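Local atomic coordinates of extracellular solute-binding protein (Conexibacter woesei, PDB entry 4P98), a protein that probably binds a small solute outside the cell membrane and delivers it to an ABC transporter, as a lipoprotein of the BMP family. Residues His101-Gly106 and Gln253-Gln258; Leu205-Thr208 and Gly213-Gln216. All blocks are in the same frame, centred on the assembly; numbering follows the deposited sequence.

From the N terminus the chain builds strands of one parallel sheet, reaching strand 101-105, where contact 1 begins. After strand 118-123 it passes into a second domain with its own parallel sheet. There contact 2 joins strand 205-207 to helix 212-221, with only four residues between the segments, the last of them already in the helix. The chain then returns to the first domain, and helix 249-261 settles on strand 101-105, closing a loop of 146 residues. Contact 2 thus lies wholly within the span of contact 1; the two nest and do not cross. Their centres are about 33 Å apart, on opposite sides of the chain's centre, one in each domain of this type I binding-protein architecture.

Contact 1: His101-Gly106 and Gln253-Gln258; sequences HFSASG and QSYLEQ
S103 on strand 101-105 and Y255 on helix 249-261 make the whole of this buried contact; their CA atoms are 8.6 Å apart, a distance the tyrosine ring bridges. Followed outward, the serine side chain first presents CB to the ring: it lies 3.5 Å from Y255 CE2 and about as far from the phenolic oxygen. One atom further, S103 OG meets Y255 OH at 2.7 Å, close enough for a hydrogen bond between the two hydroxyls, and also comes within 3.4 Å of Y255 CZ. The serine approaches the ring obliquely. With OG turned away from the backbone N (chi1 167°), the hydroxyl is brought to the phenol. The pair joins the sheet to one helical layer of an alpha/beta/alpha sandwich of the periplasmic-binding-protein type: S103 and H101 point toward helix 249-261, while F102 and A104 point away from it and touch helix 84-94 on the other face of the sheet. A phenylalanine at Y255 lacks the phenolic oxygen, and the buried S103 OG would probably lose its polar mate across the helix-sheet interface. Strands 78-82 and 118-123 flank the strand, and their residues L78, D119 and W121 also touch Y255.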
loop_
_atom_site.group_PDB
_atom_site.type_symbol
_atom_site.label_atom_id
_atom_site.label_comp_id
_atom_site.label_asym_id
_atom_site.label_seq_id
_atom_site.Cartn_x
_atom_site.Cartn_y
_atom_site.Cartn_z
ATOM N N HIS A 101 -15.097 17.627 -8.961
ATOM C CA HIS A 101 -14.981 16.178 -8.886
ATOM C C HIS A 101 -14.069 15.787 -7.727
ATOM O O HIS A 101 -13.034 16.416 -7.508
ATOM C CB HIS A 101 -14.463 15.649 -10.228
ATOM C CG HIS A 101 -15.219 16.190 -11.403
ATOM N ND1 HIS A 101 -14.742 17.216 -12.192
ATOM C CD2 HIS A 101 -16.452 15.899 -11.874
ATOM C CE1 HIS A 101 -15.634 17.501 -13.126
ATOM N NE2 HIS A 101 -16.681 16.718 -12.953
ATOM N N PHE A 102 -14.472 14.766 -6.973
ATOM C CA PHE A 102 -13.765 14.355 -5.763
ATOM C C PHE A 102 -13.500 12.858 -5.729
ATOM O O PHE A 102 -14.258 12.075 -6.308
ATOM C CB PHE A 102 -14.586 14.725 -4.528
ATOM C CG PHE A 102 -14.849 16.204 -4.388
ATOM C CD1 PHE A 102 -15.900 16.811 -5.058
ATOM C CD2 PHE A 102 -14.048 16.983 -3.564
ATOM C CE1 PHE A 102 -16.135 18.174 -4.932
ATOM C CE2 PHE A 102 -14.284 18.346 -3.423
ATOM C CZ PHE A 102 -15.320 18.937 -4.104
ATOM N N SER A 103 -12.436 12.475 -5.027
ATOM C CA SER A 103 -12.119 11.071 -4.775
ATOM C C SER A 103 -11.897 10.843 -3.294
ATOM O O SER A 103 -11.285 11.673 -2.613
ATOM C CB SER A 103 -10.882 10.655 -5.551
ATOM O OG SER A 103 -10.378 9.406 -5.117
ATOM N N ALA A 104 -12.381 9.714 -2.802
ATOM C CA ALA A 104 -12.196 9.336 -1.406
ATOM C C ALA A 104 -11.859 7.859 -1.326
ATOM O O ALA A 104 -12.226 7.085 -2.219
ATOM C CB ALA A 104 -13.457 9.638 -0.611
ATOM N N SER A 105 -11.153 7.469 -0.267
ATOM C CA SER A 105 -10.808 6.073 -0.053
ATOM C C SER A 105 -11.407 5.582 1.234
ATOM O O SER A 105 -11.669 6.367 2.137
ATOM C CB SER A 105 -9.292 5.875 -0.068
ATOM O OG SER A 105 -8.636 6.469 1.056
ATOM N N GLY A 106 -11.629 4.275 1.334
ATOM C CA GLY A 106 -12.188 3.729 2.565
ATOM C C GLY A 106 -12.436 2.247 2.491
ATOM O O GLY A 106 -11.747 1.537 1.761
ATOM N N GLN A 253 -5.703 8.052 -13.753
ATOM C CA GLN A 253 -5.883 8.229 -15.204
ATOM C C GLN A 253 -7.353 8.136 -15.588
ATOM O O GLN A 253 -7.862 8.941 -16.376
ATOM C CB GLN A 253 -5.048 7.205 -15.967
ATOM C CG GLN A 253 -3.567 7.531 -15.906
ATOM C CD GLN A 253 -2.700 6.424 -16.453
ATOM O OE1 GLN A 253 -3.021 5.242 -16.321
ATOM N NE2 GLN A 253 -1.579 6.798 -17.050
ATOM N N SER A 254 -8.044 7.187 -14.980
ATOM C CA SER A 254 -9.480 7.009 -15.209
ATOM C C SER A 254 -10.264 8.248 -14.759
ATOM O O SER A 254 -11.208 8.678 -15.441
ATOM C CB SER A 254 -9.992 5.752 -14.503
ATOM O OG SER A 254 -11.394 5.588 -14.724
ATOM N N TYR A 255 -9.877 8.830 -13.627
ATOM C CA TYR A 255 -10.480 10.097 -13.193
ATOM C C TYR A 255 -10.368 11.211 -14.243
ATOM O O TYR A 255 -11.329 11.943 -14.489
ATOM C CB TYR A 255 -9.832 10.595 -11.889
ATOM C CG TYR A 255 -10.062 9.756 -10.646
ATOM C CD1 TYR A 255 -11.116 8.855 -10.546
ATOM C CD2 TYR A 255 -9.226 9.904 -9.538
ATOM C CE1 TYR A 255 -11.314 8.107 -9.394
ATOM C CE2 TYR A 255 -9.426 9.167 -8.384
ATOM C CZ TYR A 255 -10.473 8.288 -8.301
ATOM O OH TYR A 255 -10.653 7.568 -7.136
ATOM N N LEU A 256 -9.195 11.359 -14.844
ATOM C CA LEU A 256 -9.010 12.390 -15.877
ATOM C C LEU A 256 -9.871 12.104 -17.104
ATOM O O LEU A 256 -10.503 13.007 -17.664
ATOM C CB LEU A 256 -7.544 12.488 -16.283
ATOM C CG LEU A 256 -6.512 12.874 -15.230
ATOM C CD1 LEU A 256 -5.211 13.269 -15.909
ATOM C CD2 LEU A 256 -6.983 13.984 -14.305
ATOM N N GLU A 257 -9.918 10.842 -17.516
ATOM C CA GLU A 257 -10.767 10.456 -18.649
ATOM C C GLU A 257 -12.250 10.700 -18.385
ATOM O O GLU A 257 -12.983 11.171 -19.263
ATOM C CB GLU A 257 -10.518 9.001 -19.035
ATOM C CG GLU A 257 -9.248 8.826 -19.851
ATOM C CD GLU A 257 -9.385 9.473 -21.223
ATOM O OE1 GLU A 257 -10.150 8.942 -22.065
ATOM O OE2 GLU A 257 -8.771 10.531 -21.445
ATOM N N GLN A 258 -12.686 10.385 -17.177
ATOM C CA GLN A 258 -14.062 10.622 -16.775
ATOM C C GLN A 258 -14.406 12.100 -16.839
ATOM O O GLN A 258 -15.463 12.474 -17.340
ATOM C CB GLN A 258 -14.305 10.102 -15.366
ATOM C CG GLN A 258 -14.373 8.602 -15.259
ATOM C CD GLN A 258 -14.361 8.138 -13.814
ATOM O OE1 GLN A 258 -15.164 8.601 -12.993
ATOM N NE2 GLN A 258 -13.461 7.215 -13.498
#

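Contact 2: Leu205-Thr208 and Gly213-Gln216; sequences LVAT and GLGQ
L214 is extended from helix 212-221 by a first torsion that sets CG opposite the backbone N (chi1 174°), and its second torsion, 143°, sits well off a staggered value; together they lay the two methyls over strand 205-207. L205 meets the fork of L214 with its CB, 3.8 Å from L214 CG. The methyls divide the strand between them. L214 CD2 lies 3.8 Å from L205 CB and as close to L205 O. L214 CD1 reaches further along, 3.6 Å from V206 O, 3.9 Å from A207 N and 4.1 Å from A207 CB. L205 and A207 point toward the helix, whereas V206 points away from it; its side chain touches I163 of helix 154-170, on the other face of the sheet. The arrangement belongs to a beta-alpha-beta crossover, strand 205-207 to helix 212-221 to the parallel strand 225-226, in a Rossmann-like domain. At the start of the helix, the backbone N of L214 is hydrogen-bonded to E190 OE2 of helix 187-199. No hydrogen bond joins the two segments, and the strand's backbone is paired to its sheet neighbours, so shape and burial, with no directional bond, set how the helix lies on the strand here.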
loop_
_atom_site.group_PDB
_atom_site.type_symbol
_atom_site.label_atom_id
_atom_site.label_comp_id
_atom_site.label_asym_id
_atom_site.label_seq_id
_atom_site.Cartn_x
_atom_site.Cartn_y
_atom_site.Cartn_z
ATOM N N LEU A 205 13.514 -11.195 6.535
ATOM C CA LEU A 205 12.732 -10.387 7.467
ATOM C C LEU A 205 11.690 -9.582 6.715
ATOM O O LEU A 205 12.024 -8.807 5.831
ATOM C CB LEU A 205 13.652 -9.467 8.275
ATOM C CG LEU A 205 14.492 -10.202 9.330
ATOM C CD1 LEU A 205 15.677 -9.375 9.838
ATOM C CD2 LEU A 205 13.632 -10.684 10.485
ATOM N N VAL A 206 10.426 -9.760 7.089
ATOM C CA VAL A 206 9.318 -9.073 6.437
ATOM C C VAL A 206 8.760 -7.987 7.354
ATOM O O VAL A 206 8.403 -8.269 8.478
ATOM C CB VAL A 206 8.183 -10.058 6.102
ATOM C CG1 VAL A 206 7.109 -9.367 5.274
ATOM C CG2 VAL A 206 8.735 -11.266 5.364
ATOM N N ALA A 207 8.688 -6.764 6.842
ATOM C CA ALA A 207 8.123 -5.617 7.556
ATOM C C ALA A 207 6.682 -5.363 7.137
ATOM O O ALA A 207 6.390 -5.259 5.938
ATOM C CB ALA A 207 8.942 -4.374 7.262
ATOM N N THR A 208 5.792 -5.214 8.113
ATOM C CA THR A 208 4.431 -4.741 7.822
ATOM C C THR A 208 4.166 -3.326 8.309
ATOM O O THR A 208 3.150 -2.725 7.948
ATOM C CB THR A 208 3.370 -5.666 8.407
ATOM O OG1 THR A 208 3.494 -5.713 9.826
ATOM C CG2 THR A 208 3.524 -7.053 7.825
ATOM N N GLY A 213 13.781 0.038 10.824
ATOM C CA GLY A 213 14.480 -0.574 11.953
ATOM C C GLY A 213 14.798 -2.021 11.657
ATOM O O GLY A 213 15.914 -2.485 11.863
ATOM N N LEU A 214 13.803 -2.735 11.145
ATOM C CA LEU A 214 13.997 -4.101 10.680
ATOM C C LEU A 214 15.123 -4.175 9.641
ATOM O O LEU A 214 15.927 -5.109 9.643
ATOM C CB LEU A 214 12.666 -4.614 10.109
ATOM C CG LEU A 214 12.641 -5.970 9.422
ATOM C CD1 LEU A 214 11.330 -6.690 9.743
ATOM C CD2 LEU A 214 12.855 -5.799 7.930
ATOM N N GLY A 215 15.158 -3.178 8.760
ATOM C CA GLY A 215 16.153 -3.073 7.710
ATOM C C GLY A 215 17.572 -2.960 8.249
ATOM O O GLY A 215 18.496 -3.578 7.712
ATOM N N GLN A 216 17.733 -2.177 9.314
ATOM C CA GLN A 216 19.016 -2.086 10.006
ATOM C C GLN A 216 19.460 -3.438 10.541
ATOM O O GLN A 216 20.627 -3.829 10.395
ATOM C CB GLN A 216 18.929 -1.098 11.177
ATOM C CG GLN A 216 18.805 0.336 10.733
ATOM C CD GLN A 216 20.128 0.909 10.253
ATOM O OE1 GLN A 216 21.204 0.512 10.724
ATOM N NE2 GLN A 216 20.058 1.851 9.322
#